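DNA-binding protein Sso10a-2 (Sulfolobus solfataricus, PDB 4HW0) probably binds DNA through a winged-helix domain and may help compact and organise the chromatin of Sulfolobus solfataricus. Local coordinates at residues Glu12-Ile17 and Asp46-Val51; Gly52-Lys57 and Lys63-Thr68. One frame throughout, in Å; residues are numbered along the deposited sequence.

Interaction 1. Residues Glu12-Ile17 and Asp46-Val51; sequences EIMFDI and DQLVKV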
loop_
_atom_site.group_PDB
_atom_site.type_symbol
_atom_site.label_atom_id
_atom_site.label_comp_id
_atom_site.label_asym_id
_atom_site.label_seq_id
_atom_site.Cartn_x
_atom_site.Cartn_y
_atom_site.Cartn_z
ATOM N N GLU A 12 12.003 6.013 0.038
ATOM C CA GLU A 12 12.605 5.700 -1.205
ATOM C C GLU A 12 13.883 6.455 -1.529
ATOM O O GLU A 12 14.775 5.925 -2.164
ATOM C CB GLU A 12 11.589 5.879 -2.283
ATOM C CG GLU A 12 12.090 5.414 -3.617
ATOM C CD GLU A 12 10.937 5.289 -4.613
ATOM O OE1 GLU A 12 9.740 5.612 -4.273
ATOM O OE2 GLU A 12 11.294 4.878 -5.718
ATOM N N ILE A 13 13.967 7.721 -1.144
ATOM C CA ILE A 13 15.220 8.422 -1.335
ATOM C C ILE A 13 16.292 7.754 -0.525
ATOM O O ILE A 13 17.399 7.603 -0.932
ATOM C CB ILE A 13 15.045 9.937 -0.979
ATOM C CG1 ILE A 13 14.243 10.606 -2.082
ATOM C CG2 ILE A 13 16.383 10.664 -0.918
ATOM C CD1 ILE A 13 13.671 11.959 -1.692
HETATM N N MSE A 14 15.957 7.424 0.729
HETATM C CA MSE A 14 16.933 6.754 1.568
HETATM C C MSE A 14 17.423 5.481 0.953
HETATM O O MSE A 14 18.599 5.151 1.012
HETATM C CB MSE A 14 16.316 6.490 2.956
HETATM C CG MSE A 14 16.082 7.715 3.752
HETATM SE SE MSE A 14 15.445 7.233 5.575
HETATM C CE MSE A 14 16.191 8.716 6.542
ATOM N N PHE A 15 16.523 4.701 0.384
ATOM C CA PHE A 15 16.891 3.474 -0.302
ATOM C C PHE A 15 17.851 3.775 -1.423
ATOM O O PHE A 15 18.862 3.081 -1.583
ATOM C CB PHE A 15 15.665 2.717 -0.830
ATOM C CG PHE A 15 15.985 1.552 -1.721
ATOM C CD1 PHE A 15 16.500 0.402 -1.201
ATOM C CD2 PHE A 15 15.767 1.604 -3.067
ATOM C CE1 PHE A 15 16.836 -0.701 -2.009
ATOM C CE2 PHE A 15 16.001 0.497 -3.875
ATOM C CZ PHE A 15 16.577 -0.661 -3.340
ATOM N N ASP A 16 17.519 4.793 -2.208
ATOM C CA ASP A 16 18.389 5.166 -3.343
ATOM C C ASP A 16 19.771 5.662 -2.920
ATOM O O ASP A 16 20.745 5.380 -3.544
ATOM C CB ASP A 16 17.685 6.175 -4.235
ATOM C CG ASP A 16 16.568 5.520 -5.084
ATOM O OD1 ASP A 16 16.736 4.335 -5.450
ATOM O OD2 ASP A 16 15.544 6.179 -5.352
ATOM N N ILE A 17 19.856 6.313 -1.768
ATOM C CA ILE A 17 21.175 6.567 -1.197
ATOM C C ILE A 17 21.914 5.306 -0.748
ATOM O O ILE A 17 23.094 5.080 -1.071
ATOM C CB ILE A 17 21.062 7.545 -0.018
ATOM C CG1 ILE A 17 20.563 8.879 -0.529
ATOM C CG2 ILE A 17 22.392 7.730 0.682
ATOM C CD1 ILE A 17 20.103 9.875 0.495
ATOM N N ASP A 46 22.544 13.317 6.620
ATOM C CA ASP A 46 22.600 13.617 8.031
ATOM C C ASP A 46 21.616 12.791 8.871
ATOM O O ASP A 46 21.978 12.248 9.908
ATOM C CB ASP A 46 22.388 15.077 8.316
ATOM C CG ASP A 46 22.644 15.354 9.842
ATOM O OD1 ASP A 46 23.789 15.081 10.352
ATOM O OD2 ASP A 46 21.686 15.697 10.531
ATOM N N GLN A 47 20.415 12.633 8.353
ATOM C CA GLN A 47 19.432 11.746 8.911
ATOM C C GLN A 47 19.894 10.288 9.014
ATOM O O GLN A 47 19.746 9.654 10.065
ATOM C CB GLN A 47 18.123 11.845 8.197
ATOM C CG GLN A 47 17.449 13.219 8.389
ATOM C CD GLN A 47 16.033 13.178 7.918
ATOM O OE1 GLN A 47 15.686 12.333 7.057
ATOM N NE2 GLN A 47 15.225 14.150 8.339
ATOM N N LEU A 48 20.504 9.787 7.965
ATOM C CA LEU A 48 21.005 8.400 7.939
ATOM C C LEU A 48 22.134 8.189 8.911
ATOM O O LEU A 48 22.245 7.115 9.531
ATOM C CB LEU A 48 21.452 8.062 6.490
ATOM C CG LEU A 48 20.277 7.861 5.564
ATOM C CD1 LEU A 48 20.662 7.742 4.098
ATOM C CD2 LEU A 48 19.427 6.640 5.947
ATOM N N VAL A 49 23.007 9.183 9.064
ATOM C CA VAL A 49 24.056 9.113 10.142
ATOM C C VAL A 49 23.398 9.122 11.494
ATOM O O VAL A 49 23.718 8.271 12.379
ATOM C CB VAL A 49 25.083 10.266 10.009
ATOM C CG1 VAL A 49 26.027 10.283 11.185
ATOM C CG2 VAL A 49 25.860 10.180 8.662
ATOM N N LYS A 50 22.407 9.981 11.663
ATOM C CA LYS A 50 21.722 10.071 12.969
ATOM C C LYS A 50 21.047 8.804 13.355
ATOM O O LYS A 50 21.075 8.430 14.549
ATOM C CB LYS A 50 20.670 11.147 12.950
ATOM C CG LYS A 50 21.179 12.569 12.880
ATOM C CD LYS A 50 22.009 12.918 14.070
ATOM C CE LYS A 50 22.021 14.437 14.222
ATOM N NZ LYS A 50 23.101 15.072 13.410
ATOM N N VAL A 51 20.382 8.131 12.436
ATOM C CA VAL A 51 19.709 6.881 12.812
ATOM C C VAL A 51 20.644 5.649 12.745
ATOM O O VAL A 51 20.179 4.556 12.832
ATOM C CB VAL A 51 18.465 6.627 11.972
ATOM C CG1 VAL A 51 17.518 7.779 12.111
ATOM C CG2 VAL A 51 18.820 6.421 10.461
#

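Interaction 2. Residues Gly52-Lys57 and Lys63-Thr68; sequences GALNIK and KIYEIT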
loop_
_atom_site.group_PDB
_atom_site.type_symbol
_atom_site.label_atom_id
_atom_site.label_comp_id
_atom_site.label_asym_id
_atom_site.label_seq_id
_atom_site.Cartn_x
_atom_site.Cartn_y
_atom_site.Cartn_z
ATOM N N GLY A 52 21.932 5.848 12.484
ATOM C CA GLY A 52 22.916 4.769 12.564
ATOM C C GLY A 52 22.991 3.886 11.307
ATOM O O GLY A 52 23.552 2.789 11.358
ATOM N N ALA A 53 22.486 4.386 10.204
ATOM C CA ALA A 53 22.514 3.637 8.909
ATOM C C ALA A 53 23.809 3.851 8.144
ATOM O O ALA A 53 24.248 2.994 7.398
ATOM C CB ALA A 53 21.334 4.023 8.061
ATOM N N LEU A 54 24.435 4.997 8.382
ATOM C CA LEU A 54 25.739 5.349 7.823
ATOM C C LEU A 54 26.672 5.873 8.937
ATOM O O LEU A 54 26.226 6.551 9.817
ATOM C CB LEU A 54 25.580 6.475 6.771
ATOM C CG LEU A 54 24.773 6.209 5.529
ATOM C CD1 LEU A 54 24.671 7.464 4.677
ATOM C CD2 LEU A 54 25.409 5.029 4.756
ATOM N N ASN A 55 27.950 5.540 8.845
ATOM C CA ASN A 55 29.033 6.231 9.558
ATOM C C ASN A 55 29.696 7.260 8.639
ATOM O O ASN A 55 29.734 7.070 7.429
ATOM C CB ASN A 55 30.113 5.282 10.016
ATOM C CG ASN A 55 29.624 4.318 11.081
ATOM O OD1 ASN A 55 28.777 4.660 11.906
ATOM N ND2 ASN A 55 30.092 3.089 11.006
ATOM N N ILE A 56 30.165 8.354 9.215
ATOM C CA ILE A 56 30.783 9.399 8.437
ATOM C C ILE A 56 32.242 9.565 8.863
ATOM O O ILE A 56 32.561 9.531 10.045
ATOM C CB ILE A 56 29.987 10.709 8.562
ATOM C CG1 ILE A 56 30.534 11.760 7.598
ATOM C CG2 ILE A 56 29.920 11.191 10.003
ATOM C CD1 ILE A 56 29.758 13.064 7.654
ATOM N N LYS A 57 33.091 9.731 7.877
ATOM C CA LYS A 57 34.519 9.988 8.050
ATOM C C LYS A 57 34.876 11.141 7.128
ATOM O O LYS A 57 34.186 11.363 6.152
ATOM C CB LYS A 57 35.337 8.796 7.557
ATOM C CG LYS A 57 35.319 7.652 8.531
ATOM C CD LYS A 57 36.258 6.527 8.118
ATOM C CE LYS A 57 36.119 5.430 9.194
ATOM N NZ LYS A 57 36.527 4.075 8.725
ATOM N N LYS A 63 34.103 14.134 2.671
ATOM C CA LYS A 63 33.237 13.291 3.490
ATOM C C LYS A 63 33.007 11.936 2.826
ATOM O O LYS A 63 32.808 11.863 1.605
ATOM C CB LYS A 63 31.955 14.010 3.823
ATOM C CG LYS A 63 32.269 15.275 4.602
ATOM C CD LYS A 63 31.185 15.636 5.568
ATOM C CE LYS A 63 31.089 17.152 5.796
ATOM N NZ LYS A 63 29.664 17.647 5.791
ATOM N N ILE A 64 33.193 10.867 3.595
ATOM C CA ILE A 64 32.985 9.514 3.109
ATOM C C ILE A 64 32.026 8.857 4.052
ATOM O O ILE A 64 32.216 8.943 5.280
ATOM C CB ILE A 64 34.277 8.695 3.106
ATOM C CG1 ILE A 64 35.272 9.282 2.107
ATOM C CG2 ILE A 64 34.017 7.233 2.775
ATOM C CD1 ILE A 64 34.715 9.525 0.697
ATOM N N TYR A 65 30.987 8.249 3.499
ATOM C CA TYR A 65 29.982 7.573 4.302
ATOM C C TYR A 65 30.083 6.072 4.105
ATOM O O TYR A 65 30.447 5.568 3.004
ATOM C CB TYR A 65 28.604 8.074 3.927
ATOM C CG TYR A 65 28.394 9.538 4.133
ATOM C CD1 TYR A 65 28.748 10.454 3.137
ATOM C CD2 TYR A 65 27.774 10.014 5.268
ATOM C CE1 TYR A 65 28.541 11.800 3.321
ATOM C CE2 TYR A 65 27.555 11.369 5.448
ATOM C CZ TYR A 65 27.966 12.248 4.495
ATOM O OH TYR A 65 27.751 13.612 4.695
ATOM N N GLU A 66 29.888 5.345 5.174
ATOM C CA GLU A 66 29.961 3.898 5.093
ATOM C C GLU A 66 28.733 3.297 5.639
ATOM O O GLU A 66 28.344 3.640 6.749
ATOM C CB GLU A 66 31.063 3.317 5.945
ATOM C CG GLU A 66 32.404 3.676 5.475
ATOM C CD GLU A 66 33.474 3.151 6.469
ATOM O OE1 GLU A 66 33.141 2.211 7.287
ATOM O OE2 GLU A 66 34.623 3.685 6.402
ATOM N N ILE A 67 28.166 2.342 4.935
ATOM C CA ILE A 67 26.921 1.741 5.389
ATOM C C ILE A 67 27.266 0.836 6.540
ATOM O O ILE A 67 28.316 0.190 6.525
ATOM C CB ILE A 67 26.184 0.982 4.288
ATOM C CG1 ILE A 67 24.710 0.705 4.682
ATOM C CG2 ILE A 67 26.931 -0.270 3.843
ATOM C CD1 ILE A 67 23.861 0.250 3.472
ATOM N N THR A 68 26.380 0.818 7.522
ATOM C CA THR A 68 26.538 -0.028 8.687
ATOM C C THR A 68 25.655 -1.261 8.539
ATOM O O THR A 68 24.820 -1.370 7.635
ATOM C CB THR A 68 26.097 0.695 9.935
ATOM O OG1 THR A 68 24.695 0.938 9.887
ATOM C CG2 THR A 68 26.815 2.051 10.061
#

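Interaction 1. Residues Glu12-Ile17 and Asp46-Val51
The carbonyl oxygen of Leu-48, whose side chain touches both Met-14 and Ile-17, probably takes two amide protons, from Ala-53 N at 2.8 Å and, longer, from Leu-54 N at 3.3 Å. The two bonds would tie the end of helix 38-50 to the residues after it; the Leu-48 side chain reaches over to helix 10-18. The two helix segments run at 83° to each other, 11.5 Å apart at their axes, and Met-14 and Leu-48 bring the backbones nearest. Leu-48 works as a fork. Its CD1 branch meets Ile-17 CG2 at 3.8 Å; its CD2 branch lies along Met-14, 4.0 Å from SE and 3.9 Å from CE. Met-14, built as selenomethionine, slides past Leu-48 with the two chains pointing in opposite directions. Its CG stands beside the backbone N (chi1 -69°) and the chain runs straight to SE, where a bend at chi3 (149°) turns CE toward Gln-47. There the methyl comes within 3.7 Å of Gln-47 OE1, the two chains crossing nearly at right angles. Tyr-44 and Leu-45 also pack on Ile-17, and Leu-99 of the second subunit lies on Met-14 and Val-51. Going by the usual winged-helix plan, 38-50 is the probable recognition helix and 10-18 the first helix of the domain, so this is a join in the core of the helical bundle. With no hydrogen bond or salt bridge running from one segment to the other, the crossing rests mainly on the fit of methyls, a methylene and selenium, with the Gln-47 amide oxygen at its edge touching a methyl and not bonded across; burial of apolar surface is what holds it.

Interaction 2. Residues Gly52-Lys57 and Lys63-Thr68
Thr-68 and Gly-52 make the shortest polar contact: OG1 gives its proton to Gly-52 O at 2.6 Å, in the carbonyl plane and on a lone pair. Chi1 of 66° sets that hydroxyl between the backbone N and the carbonyl carbon, and the same oxygen accepts Gly-71 N as N-cap of helix 69-98. Thr-68 N reaches Ala-53 O at 3.0 Å from above the carbonyl plane. Paired backbone bonds join Asn-55 to Glu-66 and Lys-57 to Ile-64, the latter with Ile-64 N to Lys-57 O at 2.8 Å and almost straight (173°). Strands 54-59 and 62-67 form the antiparallel hairpin that is the wing of the winged-helix fold, and Gly-52, at positive phi, ends helix 38-50 in a Schellman motif. Apolar contacts gather on the face of Leu-54, Ile-56, Tyr-65 and Ile-67. Ile-56 lies alongside Tyr-65, pointing the same way: Ile-56 CD1 is 3.5 Å from Tyr-65 CE2, while Ile-56 CG1 makes an off-centre CH-pi contact with the ring. Leu-54 splits its branches, CD1 to Tyr-65 CB at 4.1 Å and CD2 against Ile-67. Leu-45 packs on both Leu-54 and Tyr-65 from helix 38-50. Charge pairing belongs to the face of Asn-55, Lys-57, Ile-64 and Glu-66, where extended Lys-57 crosses to Glu-66 and NZ meets OE2 at 3.0 Å from the syn side, 25° out of the carboxylate plane; Lys-24 adds a weak, long ion pair to that oxygen.

In the fold
From the N terminus, helix 10-18 comes first; the chain then makes strand 24-25 and helix 27-34 before helix 38-50 returns to it, and interaction 1 closes that long loop of 28 residues. Interaction 2 opens directly afterwards and closes a much shorter one, the turn between strands 54-59 and 62-67. The two stand in series, neither nested nor crossed, with centres about 10 Å apart. After helix 38-50 a short turn leads into strand 54-59, and Val-49 packs on Tyr-65, so helical bundle and wing are joined there. Helix 69-98 then leaves from strand 62-67, and its Leu-74 packs on both Leu-48 and Ala-53.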